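Local coordinates for integron cassette protein VCH_CASS2 (PDB 3GK6) that is of unknown function but probably acts as an effector-binding module for cationic drug-like molecules, at residues E31-V36 with L97-L102; K70-G75 with F154-S159; Y74-N79 with D89-S94. One frame throughout, in Å; residues are numbered along the deposited sequence.

Contact 1: residues E31-V36 with L97-L102; sequences EVTGFV and LSPQLL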
ATOM      1  N   GLU A  31      13.713  -1.534   0.323  1.00 29.63           N
ATOM      2  CA  GLU A  31      13.363  -2.915  -0.004  1.00 32.10           C
ATOM      3  C   GLU A  31      12.386  -3.490   1.014  1.00 33.52           C
ATOM      4  O   GLU A  31      12.512  -3.236   2.212  1.00 32.32           O
ATOM      5  CB  GLU A  31      14.616  -3.791  -0.066  1.00 34.14           C
ATOM      6  CG  GLU A  31      15.588  -3.400  -1.166  1.00 54.38           C
ATOM      7  CD  GLU A  31      16.603  -4.490  -1.456  1.00 69.08           C
ATOM      8  OE1 GLU A  31      16.780  -5.383  -0.601  1.00 68.86           O
ATOM      9  OE2 GLU A  31      17.219  -4.456  -2.542  1.00 77.57           O
ATOM     10  N   VAL A  32      11.416  -4.257   0.522  1.00 31.43           N
ATOM     11  CA  VAL A  32      10.400  -4.872   1.371  1.00 29.72           C
ATOM     12  C   VAL A  32      10.076  -6.283   0.887  1.00 37.49           C
ATOM     13  O   VAL A  32      10.148  -6.576  -0.311  1.00 37.04           O
ATOM     14  CB  VAL A  32       9.080  -4.067   1.392  1.00 29.30           C
ATOM     15  CG1 VAL A  32       9.281  -2.710   2.044  1.00 32.56           C
ATOM     16  CG2 VAL A  32       8.528  -3.917  -0.012  1.00 33.66           C
ATOM     17  N   THR A  33       9.716  -7.148   1.828  1.00 30.82           N
ATOM     18  CA  THR A  33       9.390  -8.535   1.515  1.00 31.55           C
ATOM     19  C   THR A  33       8.039  -8.910   2.107  1.00 30.70           C
ATOM     20  O   THR A  33       7.724  -8.534   3.230  1.00 34.01           O
ATOM     21  CB  THR A  33      10.467  -9.476   2.071  1.00 39.62           C
ATOM     22  OG1 THR A  33      11.677  -9.287   1.330  1.00 44.03           O
ATOM     23  CG2 THR A  33      10.033 -10.934   1.953  1.00 39.15           C
ATOM     24  N   GLY A  34       7.247  -9.660   1.353  1.00 35.78           N
ATOM     25  CA  GLY A  34       5.968 -10.118   1.854  1.00 33.14           C
ATOM     26  C   GLY A  34       5.184 -10.927   0.855  1.00 33.13           C
ATOM     27  O   GLY A  34       5.747 -11.534  -0.069  1.00 39.87           O
ATOM     28  N   PHE A  35       3.872 -10.957   1.045  1.00 30.97           N
ATOM     29  CA  PHE A  35       3.020 -11.796   0.221  1.00 35.70           C
ATOM     30  C   PHE A  35       2.355 -10.988  -0.886  1.00 31.72           C
ATOM     31  O   PHE A  35       1.914  -9.860  -0.670  1.00 33.24           O
ATOM     32  CB  PHE A  35       1.975 -12.503   1.094  1.00 31.36           C
ATOM     33  CG  PHE A  35       2.574 -13.383   2.158  1.00 36.84           C
ATOM     34  CD1 PHE A  35       3.375 -14.468   1.813  1.00 44.85           C
ATOM     35  CD2 PHE A  35       2.336 -13.136   3.498  1.00 36.24           C
ATOM     36  CE1 PHE A  35       3.926 -15.283   2.782  1.00 41.48           C
ATOM     37  CE2 PHE A  35       2.881 -13.953   4.477  1.00 48.69           C
ATOM     38  CZ  PHE A  35       3.680 -15.031   4.116  1.00 51.79           C
ATOM     39  N   VAL A  36       2.283 -11.571  -2.074  1.00 31.11           N
ATOM     40  CA  VAL A  36       1.696 -10.872  -3.205  1.00 32.16           C
ATOM     41  C   VAL A  36       0.452 -11.586  -3.691  1.00 36.86           C
ATOM     42  O   VAL A  36       0.377 -12.816  -3.677  1.00 37.55           O
ATOM     43  CB  VAL A  36       2.679 -10.763  -4.390  1.00 41.25           C
ATOM     44  CG1 VAL A  36       3.116 -12.137  -4.850  1.00 49.96           C
ATOM     45  CG2 VAL A  36       2.035 -10.003  -5.539  1.00 39.63           C
ATOM     46  N   LEU A  97      11.511  -8.225   6.866  1.00 44.79           N
ATOM     47  CA  LEU A  97      11.350  -9.594   6.398  1.00 46.34           C
ATOM     48  C   LEU A  97      12.336  -9.870   5.273  1.00 42.55           C
ATOM     49  O   LEU A  97      12.833  -8.942   4.641  1.00 44.93           O
ATOM     50  CB  LEU A  97       9.917  -9.827   5.922  1.00 42.97           C
ATOM     51  CG  LEU A  97       8.876  -9.731   7.033  1.00 41.51           C
ATOM     52  CD1 LEU A  97       7.477  -9.703   6.438  1.00 34.57           C
ATOM     53  CD2 LEU A  97       9.027 -10.892   8.028  1.00 44.68           C
ATOM     54  N   SER A  98      12.633 -11.148   5.044  1.00 46.47           N
ATOM     55  CA  SER A  98      13.474 -11.571   3.927  1.00 58.03           C
ATOM     56  C   SER A  98      12.898 -12.852   3.320  1.00 57.46           C
ATOM     57  O   SER A  98      12.312 -13.663   4.035  1.00 57.23           O
ATOM     58  CB  SER A  98      14.929 -11.780   4.377  1.00 59.53           C
ATOM     59  OG  SER A  98      15.011 -12.596   5.531  1.00 58.18           O
ATOM     60  N   PRO A  99      13.057 -13.034   1.998  1.00 60.48           N
ATOM     61  CA  PRO A  99      12.411 -14.139   1.274  1.00 68.34           C
ATOM     62  C   PRO A  99      12.863 -15.527   1.736  1.00 83.20           C
ATOM     63  O   PRO A  99      12.511 -16.525   1.106  1.00 88.43           O
ATOM     64  CB  PRO A  99      12.828 -13.905  -0.185  1.00 69.12           C
ATOM     65  CG  PRO A  99      13.299 -12.497  -0.247  1.00 62.48           C
ATOM     66  CD  PRO A  99      13.863 -12.186   1.104  1.00 61.50           C
ATOM     67  N   GLN A 100      13.626 -15.590   2.822  1.00 83.70           N
ATOM     68  CA  GLN A 100      14.035 -16.868   3.381  1.00 92.65           C
ATOM     69  C   GLN A 100      14.010 -16.876   4.907  1.00 89.48           C
ATOM     70  O   GLN A 100      14.540 -17.781   5.547  1.00 95.49           O
ATOM     71  CB  GLN A 100      15.397 -17.288   2.831  1.00107.76           C
ATOM     72  CG  GLN A 100      15.320 -17.795   1.399  1.00113.53           C
ATOM     73  CD  GLN A 100      16.682 -17.961   0.761  1.00118.75           C
ATOM     74  OE1 GLN A 100      17.627 -17.252   1.101  1.00120.04           O
ATOM     75  NE2 GLN A 100      16.788 -18.899  -0.175  1.00120.49           N
ATOM     76  N   LEU A 101      13.395 -15.850   5.481  1.00 82.49           N
ATOM     77  CA  LEU A 101      12.930 -15.911   6.858  1.00 85.41           C
ATOM     78  C   LEU A 101      11.419 -16.129   6.792  1.00 77.80           C
ATOM     79  O   LEU A 101      10.746 -16.229   7.817  1.00 72.77           O
ATOM     80  CB  LEU A 101      13.264 -14.621   7.619  1.00 86.94           C
ATOM     81  CG  LEU A 101      12.721 -14.469   9.047  1.00 85.59           C
ATOM     82  CD1 LEU A 101      13.465 -15.372  10.028  1.00 83.83           C
ATOM     83  CD2 LEU A 101      12.771 -13.014   9.508  1.00 84.96           C
ATOM     84  N   LEU A 102      10.904 -16.224   5.564  1.00 74.12           N
ATOM     85  CA  LEU A 102       9.466 -16.305   5.306  1.00 67.56           C
ATOM     86  C   LEU A 102       9.162 -17.016   3.980  1.00 65.68           C
ATOM     87  O   LEU A 102       9.492 -16.506   2.910  1.00 62.33           O
ATOM     88  CB  LEU A 102       8.876 -14.891   5.272  1.00 56.19           C
ATOM     89  CG  LEU A 102       7.359 -14.763   5.149  1.00 49.14           C
ATOM     90  CD1 LEU A 102       6.681 -15.381   6.355  1.00 50.81           C
ATOM     91  CD2 LEU A 102       6.965 -13.292   4.999  1.00 41.56           C
TER
HETATM   92  O   HOH W   1      12.850  -6.856   2.654  1.00 38.26           O

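Contact 2: residues K70-G75 with F154-S159; sequences KSKVYG and FEYYKS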
ATOM      1  N   LYS A  70      10.847  -2.392  15.266  1.00 59.35           N
ATOM      2  CA  LYS A  70      11.276  -1.387  14.305  1.00 57.44           C
ATOM      3  C   LYS A  70      10.823  -1.732  12.885  1.00 50.17           C
ATOM      4  O   LYS A  70      11.156  -1.023  11.933  1.00 49.00           O
ATOM      5  CB  LYS A  70      12.796  -1.201  14.354  1.00 64.21           C
ATOM      6  CG  LYS A  70      13.308  -0.700  15.696  1.00 74.69           C
ATOM      7  CD  LYS A  70      14.702  -0.101  15.581  1.00 85.88           C
ATOM      8  CE  LYS A  70      15.734  -1.151  15.205  1.00 92.52           C
ATOM      9  NZ  LYS A  70      17.123  -0.626  15.320  1.00 96.37           N
ATOM     10  N   SER A  71      10.081  -2.827  12.743  1.00 40.38           N
ATOM     11  CA  SER A  71       9.583  -3.218  11.431  1.00 42.20           C
ATOM     12  C   SER A  71       8.614  -2.167  10.897  1.00 32.59           C
ATOM     13  O   SER A  71       7.721  -1.722  11.605  1.00 37.82           O
ATOM     14  CB  SER A  71       8.881  -4.580  11.492  1.00 36.67           C
ATOM     15  OG  SER A  71       9.801  -5.621  11.765  1.00 43.34           O
ATOM     16  N   LYS A  72       8.801  -1.771   9.645  1.00 36.27           N
ATOM     17  CA  LYS A  72       7.815  -0.938   8.972  1.00 32.02           C
ATOM     18  C   LYS A  72       6.980  -1.791   8.035  1.00 31.70           C
ATOM     19  O   LYS A  72       7.508  -2.614   7.282  1.00 30.28           O
ATOM     20  CB  LYS A  72       8.490   0.194   8.207  1.00 27.16           C
ATOM     21  CG  LYS A  72       9.229   1.156   9.128  1.00 33.80           C
ATOM     22  CD  LYS A  72       9.793   2.351   8.382  1.00 38.74           C
ATOM     23  CE  LYS A  72      10.465   3.310   9.355  1.00 46.56           C
ATOM     24  NZ  LYS A  72      10.982   4.515   8.653  1.00 59.10           N
ATOM     25  N   VAL A  73       5.669  -1.580   8.076  1.00 27.32           N
ATOM     26  CA  VAL A  73       4.743  -2.405   7.311  1.00 29.82           C
ATOM     27  C   VAL A  73       4.064  -1.600   6.211  1.00 24.49           C
ATOM     28  O   VAL A  73       3.659  -0.458   6.425  1.00 24.04           O
ATOM     29  CB  VAL A  73       3.699  -3.059   8.234  1.00 26.19           C
ATOM     30  CG1 VAL A  73       2.726  -3.902   7.422  1.00 26.46           C
ATOM     31  CG2 VAL A  73       4.418  -3.923   9.284  1.00 26.57           C
ATOM     32  N   TYR A  74       3.957  -2.210   5.035  1.00 20.50           N
ATOM     33  CA  TYR A  74       3.489  -1.527   3.836  1.00 21.78           C
ATOM     34  C   TYR A  74       2.507  -2.382   3.064  1.00 23.99           C
ATOM     35  O   TYR A  74       2.541  -3.621   3.138  1.00 23.78           O
ATOM     36  CB  TYR A  74       4.655  -1.263   2.882  1.00 22.60           C
ATOM     37  CG  TYR A  74       5.745  -0.393   3.437  1.00 23.44           C
ATOM     38  CD1 TYR A  74       5.711   0.989   3.260  1.00 24.81           C
ATOM     39  CD2 TYR A  74       6.825  -0.950   4.112  1.00 23.43           C
ATOM     40  CE1 TYR A  74       6.732   1.791   3.758  1.00 23.26           C
ATOM     41  CE2 TYR A  74       7.849  -0.157   4.613  1.00 23.51           C
ATOM     42  CZ  TYR A  74       7.789   1.210   4.438  1.00 29.82           C
ATOM     43  OH  TYR A  74       8.796   1.999   4.936  1.00 33.30           O
ATOM     44  N   GLY A  75       1.659  -1.699   2.302  1.00 21.16           N
ATOM     45  CA  GLY A  75       0.874  -2.321   1.256  1.00 22.99           C
ATOM     46  C   GLY A  75       1.340  -1.756  -0.076  1.00 22.95           C
ATOM     47  O   GLY A  75       1.049  -0.614  -0.397  1.00 23.81           O
ATOM     48  N   PHE A 154       2.255   3.029  -2.548  1.00 21.87           N
ATOM     49  CA  PHE A 154       2.234   2.266  -1.307  1.00 19.87           C
ATOM     50  C   PHE A 154       1.474   2.893  -0.157  1.00 21.70           C
ATOM     51  O   PHE A 154       1.488   4.114   0.033  1.00 21.32           O
ATOM     52  CB  PHE A 154       3.652   1.864  -0.855  1.00 17.90           C
ATOM     53  CG  PHE A 154       4.572   3.038  -0.571  1.00 20.93           C
ATOM     54  CD1 PHE A 154       4.653   3.585   0.698  1.00 21.67           C
ATOM     55  CD2 PHE A 154       5.378   3.561  -1.575  1.00 20.45           C
ATOM     56  CE1 PHE A 154       5.520   4.649   0.969  1.00 21.30           C
ATOM     57  CE2 PHE A 154       6.231   4.620  -1.321  1.00 20.39           C
ATOM     58  CZ  PHE A 154       6.303   5.172  -0.049  1.00 21.73           C
ATOM     59  N   GLU A 155       0.810   2.021   0.598  1.00 18.36           N
ATOM     60  CA  GLU A 155       0.295   2.355   1.909  1.00 17.07           C
ATOM     61  C   GLU A 155       1.451   2.133   2.874  1.00 22.41           C
ATOM     62  O   GLU A 155       2.149   1.135   2.765  1.00 21.72           O
ATOM     63  CB  GLU A 155      -0.833   1.382   2.290  1.00 17.67           C
ATOM     64  CG  GLU A 155      -2.036   1.474   1.386  1.00 18.28           C
ATOM     65  CD  GLU A 155      -2.841   0.183   1.350  1.00 18.30           C
ATOM     66  OE1 GLU A 155      -2.404  -0.835   1.932  1.00 20.25           O
ATOM     67  OE2 GLU A 155      -3.903   0.211   0.723  1.00 20.51           O
ATOM     68  N   TYR A 156       1.653   3.052   3.808  1.00 18.04           N
ATOM     69  CA  TYR A 156       2.644   2.860   4.865  1.00 17.29           C
ATOM     70  C   TYR A 156       1.893   2.947   6.173  1.00 20.40           C
ATOM     71  O   TYR A 156       1.286   3.979   6.478  1.00 19.93           O
ATOM     72  CB  TYR A 156       3.770   3.908   4.796  1.00 22.90           C
ATOM     73  CG  TYR A 156       4.601   4.016   6.067  1.00 22.19           C
ATOM     74  CD1 TYR A 156       5.023   2.880   6.747  1.00 24.70           C
ATOM     75  CD2 TYR A 156       4.980   5.266   6.575  1.00 24.78           C
ATOM     76  CE1 TYR A 156       5.785   2.970   7.913  1.00 24.92           C
ATOM     77  CE2 TYR A 156       5.731   5.367   7.741  1.00 31.08           C
ATOM     78  CZ  TYR A 156       6.129   4.215   8.404  1.00 34.01           C
ATOM     79  OH  TYR A 156       6.877   4.303   9.559  1.00 36.00           O
ATOM     80  N   TYR A 157       1.913   1.851   6.932  1.00 22.42           N
ATOM     81  CA  TYR A 157       1.131   1.769   8.156  1.00 22.76           C
ATOM     82  C   TYR A 157       1.965   2.334   9.291  1.00 26.39           C
ATOM     83  O   TYR A 157       2.562   1.604  10.087  1.00 29.59           O
ATOM     84  CB  TYR A 157       0.613   0.335   8.398  1.00 20.84           C
ATOM     85  CG  TYR A 157      -0.402  -0.038   7.338  1.00 23.80           C
ATOM     86  CD1 TYR A 157      -1.749   0.292   7.500  1.00 24.60           C
ATOM     87  CD2 TYR A 157      -0.014  -0.643   6.150  1.00 25.84           C
ATOM     88  CE1 TYR A 157      -2.675   0.008   6.535  1.00 24.35           C
ATOM     89  CE2 TYR A 157      -0.955  -0.940   5.158  1.00 20.88           C
ATOM     90  CZ  TYR A 157      -2.287  -0.609   5.367  1.00 23.33           C
ATOM     91  OH  TYR A 157      -3.249  -0.875   4.418  1.00 21.87           O
ATOM     92  N   LYS A 158       2.011   3.657   9.331  1.00 23.37           N
ATOM     93  CA  LYS A 158       2.937   4.361  10.205  1.00 23.56           C
ATOM     94  C   LYS A 158       2.719   4.027  11.673  1.00 29.57           C
ATOM     95  O   LYS A 158       3.680   3.870  12.428  1.00 30.10           O
ATOM     96  CB  LYS A 158       2.832   5.869   9.997  1.00 26.83           C
ATOM     97  CG  LYS A 158       3.788   6.670  10.877  1.00 29.75           C
ATOM     98  CD  LYS A 158       3.779   8.135  10.484  1.00 30.12           C
ATOM     99  CE  LYS A 158       4.885   8.906  11.208  1.00 39.40           C
ATOM    100  NZ  LYS A 158       4.866  10.324  10.797  1.00 35.78           N
ATOM    101  N   SER A 159       1.463   3.936  12.078  1.00 28.06           N
ATOM    102  CA  SER A 159       1.146   3.565  13.457  1.00 37.49           C
ATOM    103  C   SER A 159      -0.166   2.807  13.494  1.00 34.16           C
ATOM    104  O   SER A 159      -0.771   2.564  12.454  1.00 28.28           O
ATOM    105  CB  SER A 159       1.085   4.807  14.353  1.00 35.96           C
ATOM    106  OG  SER A 159      -0.072   5.579  14.081  1.00 36.18           O
TER
HETATM  107  O   HOH W   2       4.742   0.024  10.179  1.00 29.41           O

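Contact 3: residues Y74-N79 with D89-S94; sequences YGLYTN and DVIACS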
ATOM      1  N   TYR A  74       3.957  -2.210   5.035  1.00 20.50           N
ATOM      2  CA  TYR A  74       3.489  -1.527   3.836  1.00 21.78           C
ATOM      3  C   TYR A  74       2.507  -2.382   3.064  1.00 23.99           C
ATOM      4  O   TYR A  74       2.541  -3.621   3.138  1.00 23.78           O
ATOM      5  CB  TYR A  74       4.655  -1.263   2.882  1.00 22.60           C
ATOM      6  CG  TYR A  74       5.745  -0.393   3.437  1.00 23.44           C
ATOM      7  CD1 TYR A  74       5.711   0.989   3.260  1.00 24.81           C
ATOM      8  CD2 TYR A  74       6.825  -0.950   4.112  1.00 23.43           C
ATOM      9  CE1 TYR A  74       6.732   1.791   3.758  1.00 23.26           C
ATOM     10  CE2 TYR A  74       7.849  -0.157   4.613  1.00 23.51           C
ATOM     11  CZ  TYR A  74       7.789   1.210   4.438  1.00 29.82           C
ATOM     12  OH  TYR A  74       8.796   1.999   4.936  1.00 33.30           O
ATOM     13  N   GLY A  75       1.659  -1.699   2.302  1.00 21.16           N
ATOM     14  CA  GLY A  75       0.874  -2.321   1.256  1.00 22.99           C
ATOM     15  C   GLY A  75       1.340  -1.756  -0.076  1.00 22.95           C
ATOM     16  O   GLY A  75       1.049  -0.614  -0.397  1.00 23.81           O
ATOM     17  N   LEU A  76       2.111  -2.534  -0.831  1.00 21.28           N
ATOM     18  CA  LEU A  76       2.545  -2.101  -2.153  1.00 22.77           C
ATOM     19  C   LEU A  76       1.522  -2.366  -3.248  1.00 29.01           C
ATOM     20  O   LEU A  76       0.882  -3.425  -3.280  1.00 28.12           O
ATOM     21  CB  LEU A  76       3.847  -2.800  -2.548  1.00 24.96           C
ATOM     22  CG  LEU A  76       5.185  -2.130  -2.337  1.00 34.96           C
ATOM     23  CD1 LEU A  76       5.323  -1.543  -0.933  1.00 32.26           C
ATOM     24  CD2 LEU A  76       6.281  -3.142  -2.647  1.00 28.63           C
ATOM     25  N   TYR A  77       1.395  -1.401  -4.154  1.00 24.80           N
ATOM     26  CA  TYR A  77       0.625  -1.562  -5.370  1.00 22.33           C
ATOM     27  C   TYR A  77       1.567  -1.324  -6.548  1.00 29.14           C
ATOM     28  O   TYR A  77       2.156  -0.249  -6.673  1.00 24.74           O
ATOM     29  CB  TYR A  77      -0.542  -0.587  -5.381  1.00 23.45           C
ATOM     30  CG  TYR A  77      -1.518  -0.850  -4.247  1.00 21.95           C
ATOM     31  CD1 TYR A  77      -2.697  -1.560  -4.471  1.00 26.08           C
ATOM     32  CD2 TYR A  77      -1.244  -0.418  -2.950  1.00 20.88           C
ATOM     33  CE1 TYR A  77      -3.587  -1.806  -3.444  1.00 23.96           C
ATOM     34  CE2 TYR A  77      -2.131  -0.658  -1.905  1.00 19.65           C
ATOM     35  CZ  TYR A  77      -3.300  -1.355  -2.165  1.00 22.89           C
ATOM     36  OH  TYR A  77      -4.195  -1.604  -1.149  1.00 24.38           O
ATOM     37  N   THR A  78       1.723  -2.337  -7.394  1.00 27.76           N
ATOM     38  CA  THR A  78       2.800  -2.320  -8.375  1.00 26.27           C
ATOM     39  C   THR A  78       2.485  -3.277  -9.523  1.00 29.91           C
ATOM     40  O   THR A  78       1.412  -3.898  -9.549  1.00 33.36           O
ATOM     41  CB  THR A  78       4.139  -2.700  -7.686  1.00 34.89           C
ATOM     42  OG1 THR A  78       5.245  -2.471  -8.572  1.00 33.87           O
ATOM     43  CG2 THR A  78       4.117  -4.164  -7.243  1.00 37.32           C
ATOM     44  N   ASN A  79       3.414  -3.386 -10.469  1.00 32.79           N
ATOM     45  CA  ASN A  79       3.217  -4.207 -11.666  1.00 37.72           C
ATOM     46  C   ASN A  79       1.856  -3.978 -12.312  1.00 36.04           C
ATOM     47  O   ASN A  79       1.107  -4.918 -12.567  1.00 39.45           O
ATOM     48  CB  ASN A  79       3.416  -5.687 -11.346  1.00 36.14           C
ATOM     49  CG  ASN A  79       4.809  -5.985 -10.814  1.00 49.53           C
ATOM     50  OD1 ASN A  79       5.793  -5.355 -11.215  1.00 50.63           O
ATOM     51  ND2 ASN A  79       4.900  -6.952  -9.906  1.00 54.71           N
ATOM     52  N   ASP A  89      -0.444  -5.864  -8.856  1.00 32.33           N
ATOM     53  CA  ASP A  89      -0.056  -6.689  -7.727  1.00 32.13           C
ATOM     54  C   ASP A  89      -0.233  -5.881  -6.459  1.00 27.81           C
ATOM     55  O   ASP A  89       0.102  -4.701  -6.426  1.00 28.00           O
ATOM     56  CB  ASP A  89       1.409  -7.096  -7.823  1.00 31.18           C
ATOM     57  CG  ASP A  89       1.652  -8.156  -8.868  1.00 39.07           C
ATOM     58  OD1 ASP A  89       0.688  -8.837  -9.250  1.00 37.84           O
ATOM     59  OD2 ASP A  89       2.812  -8.301  -9.298  1.00 37.98           O
ATOM     60  N   VAL A  90      -0.746  -6.533  -5.423  1.00 27.37           N
ATOM     61  CA  VAL A  90      -0.776  -5.958  -4.083  1.00 29.09           C
ATOM     62  C   VAL A  90       0.158  -6.789  -3.216  1.00 28.20           C
ATOM     63  O   VAL A  90       0.124  -8.019  -3.258  1.00 30.73           O
ATOM     64  CB  VAL A  90      -2.197  -5.977  -3.497  1.00 29.49           C
ATOM     65  CG1 VAL A  90      -2.227  -5.268  -2.133  1.00 24.94           C
ATOM     66  CG2 VAL A  90      -3.175  -5.330  -4.473  1.00 28.41           C
ATOM     67  N   ILE A  91       1.011  -6.124  -2.451  1.00 25.91           N
ATOM     68  CA  ILE A  91       1.981  -6.823  -1.625  1.00 28.66           C
ATOM     69  C   ILE A  91       1.924  -6.351  -0.179  1.00 28.72           C
ATOM     70  O   ILE A  91       2.190  -5.182   0.115  1.00 27.09           O
ATOM     71  CB  ILE A  91       3.432  -6.660  -2.157  1.00 31.42           C
ATOM     72  CG1 ILE A  91       3.471  -6.834  -3.679  1.00 27.71           C
ATOM     73  CG2 ILE A  91       4.357  -7.629  -1.447  1.00 30.08           C
ATOM     74  CD1 ILE A  91       4.872  -6.791  -4.297  1.00 29.37           C
ATOM     75  N   ALA A  92       1.564  -7.269   0.713  1.00 28.37           N
ATOM     76  CA  ALA A  92       1.573  -7.022   2.149  1.00 28.06           C
ATOM     77  C   ALA A  92       2.967  -7.390   2.634  1.00 31.69           C
ATOM     78  O   ALA A  92       3.387  -8.552   2.551  1.00 29.33           O
ATOM     79  CB  ALA A  92       0.505  -7.861   2.848  1.00 25.51           C
ATOM     80  N   CYS A  93       3.710  -6.399   3.109  1.00 25.22           N
ATOM     81  CA  CYS A  93       5.138  -6.613   3.256  1.00 28.69           C
ATOM     82  C   CYS A  93       5.755  -5.746   4.333  1.00 31.66           C
ATOM     83  O   CYS A  93       5.098  -4.880   4.903  1.00 29.81           O
ATOM     84  CB  CYS A  93       5.828  -6.352   1.915  1.00 33.44           C
ATOM     85  SG  CYS A  93       5.515  -4.683   1.241  1.00 27.65           S
ATOM     86  N   SER A  94       7.038  -5.983   4.599  1.00 30.86           N
ATOM     87  CA  SER A  94       7.753  -5.226   5.609  1.00 27.98           C
ATOM     88  C   SER A  94       9.232  -5.163   5.256  1.00 32.01           C
ATOM     89  O   SER A  94       9.767  -6.022   4.550  1.00 32.45           O
ATOM     90  CB  SER A  94       7.564  -5.861   6.996  1.00 35.52           C
ATOM     91  OG  SER A  94       8.298  -5.175   7.999  1.00 35.22           O
TER

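Contact 1: residues E31-V36 with L97-L102
Thr33 pushes its side chain against the loop at Leu97 to Pro99, and both branches of its side chain are used. CG2, which stands anti to the backbone N (chi1 -69° puts OG1 beside that N instead), packs 3.7 Å from Ser98 C at the Ser98-Pro99 peptide. The side chains of Thr33 and Pro99 cross at about a right angle, with Thr33 OG1 3.6 Å from Pro99 CD. Thr33 OG1 is also hydrogen-bonded to a water at 3.0 Å, and this water donates to Leu97 O at 2.9 Å; strand and loop thus share a polar link without any direct hydrogen bond. Leu97 CD1 rests 3.4 Å from Thr33 O.

Two residues further on, Phe35 meets Leu102 obliquely, with Phe35 CZ set against the leucine's fork, 3.8 Å from both Leu102 CD1 and Leu102 CD2. The loop keeps its shape partly through a tight turn, in which Leu101 N bonds to Ser98 O. Further out, Leu97 leans on Phe59 and Phe35 on Leu55 and Lys58, so helix 52-62 walls in this apolar side. Backbone bonds of Thr33 to Ser94 and of Gly34 to Val106 hold the strand between strands 88-94 and 106-121. The loop joining those two neighbours must therefore pass over strand 18-39, making a crossover connection in the antiparallel barrel.

Contact 2: residues K70-G75 with F154-S159
Glu155, paired across the sheet with Gly75, has a carboxylate gripped by three groups. Tyr157 OH donates to Glu155 OE1 at 2.6 Å, coming from well above the carboxylate plane (70° out of it), while Tyr77 OH and Trp132 NE1 both bond to OE2. Gly75 has no side chain to stand in the way, and Glu155 OE1 lies over its backbone, 3.7 Å from Gly75 CA. A polyether molecule, probably from the crystallisation liquor, is bound about 4 Å from the Glu155 side chain; a pocket here would be consistent with binding of cationic drugs.

The backbones form an antiparallel ladder that joins strands 73-78 and 152-156 within the six-stranded barrel. Gly75 and Glu155 are its hydrogen-bonded pair, with Glu155 N 2.8 Å from Gly75 O and Gly75 N answering to Glu155 O. Next along, Tyr157 N reaches Val73 O at 2.9 Å. Tyr157 then centres an inverse gamma turn, and a water carries the link onward, accepting from Val73 N at 2.8 Å and donating to Tyr157 O at 2.7 Å. With CG anti to its carbonyl carbon (chi1 -67°), the Tyr157 ring turns its edge to the Val73-Gly75 backbone.

Tyr74, Phe154 and Tyr156 cluster on the opposite side of the sheet from Glu155. Tyr74 points its edge at the face of Phe154 in an offset T-shaped pair, planes 77° apart. Tyr74 CE1 also touches Tyr156 CD1 at 3.6 Å, but those two rings, though nearly parallel, barely overlap. The extended aliphatic chain of Lys72 passes obliquely across the hydroxyl end of Tyr156.

Contact 3: residues Y74-N79 with D89-S94
Six backbone hydrogen bonds tie Tyr74, Leu76 and Thr78 to Cys93, Ile91 and Asp89, two to each pair. Leu76 N lies 2.8 Å from Ile91 O. Cys93 N lies 3.0 Å from Tyr74 O. In the non-hydrogen-bonded pairs, CA-H groups face carbonyls, as where Val90 CA lies 3.1 Å from Leu76 O.

Apolar packing is divided between the two faces. Tyr77 and Val90 run side by side: Val90 CG1, anti to the backbone N (chi1 -176°), sits over the ring in a CH-pi contact, 4.3 Å from the Tyr77 centroid, and Val90 CG2 touches Tyr77 CE1. Beyond them, helix 52-62 covers Val90 and Ala92. On the opposite face Leu76 CB lies 3.9 Å from Ile91 CB. Leu76 CD1 reaches Cys93 SG at 3.8 Å, against Val32 and Thr108.

Asn79 ND2 gives an almost straight bond (173°) of 2.6 Å to the anti side of Asp89 OD2, the amide and carboxylate planes nearly perpendicular. Asp89 OD1 makes a salt bridge with Arg38, whose guanidinium also bonds Asn79 O. Packing between the strands is thus largely apolar; the Tyr77 hydroxyl turns to Glu155, that of Thr78 to Thr152, and the Asn79-Asp89-Arg38 group gathers near the connecting loop.

All three contacts belong to one antiparallel barrel. Strand 73-78 is common to contacts 2 and 3, with strand 152-156 along one edge and strand 88-94 along the other; strand 18-39 of contact 1 comes next after 88-94. Their centres lie about 10 Å (contacts 2 and 3), 11 Å (1 and 3) and 14 Å (1 and 2) apart. Along the chain, contact 3 is nested within the loop that contact 1 closes, whereas the segments of contacts 1 and 2 alternate. The side chains of Tyr77, from contact 3, and Glu155, from contact 2, both lie near the bound polyether, so these neighbouring strands together may line a ligand pocket.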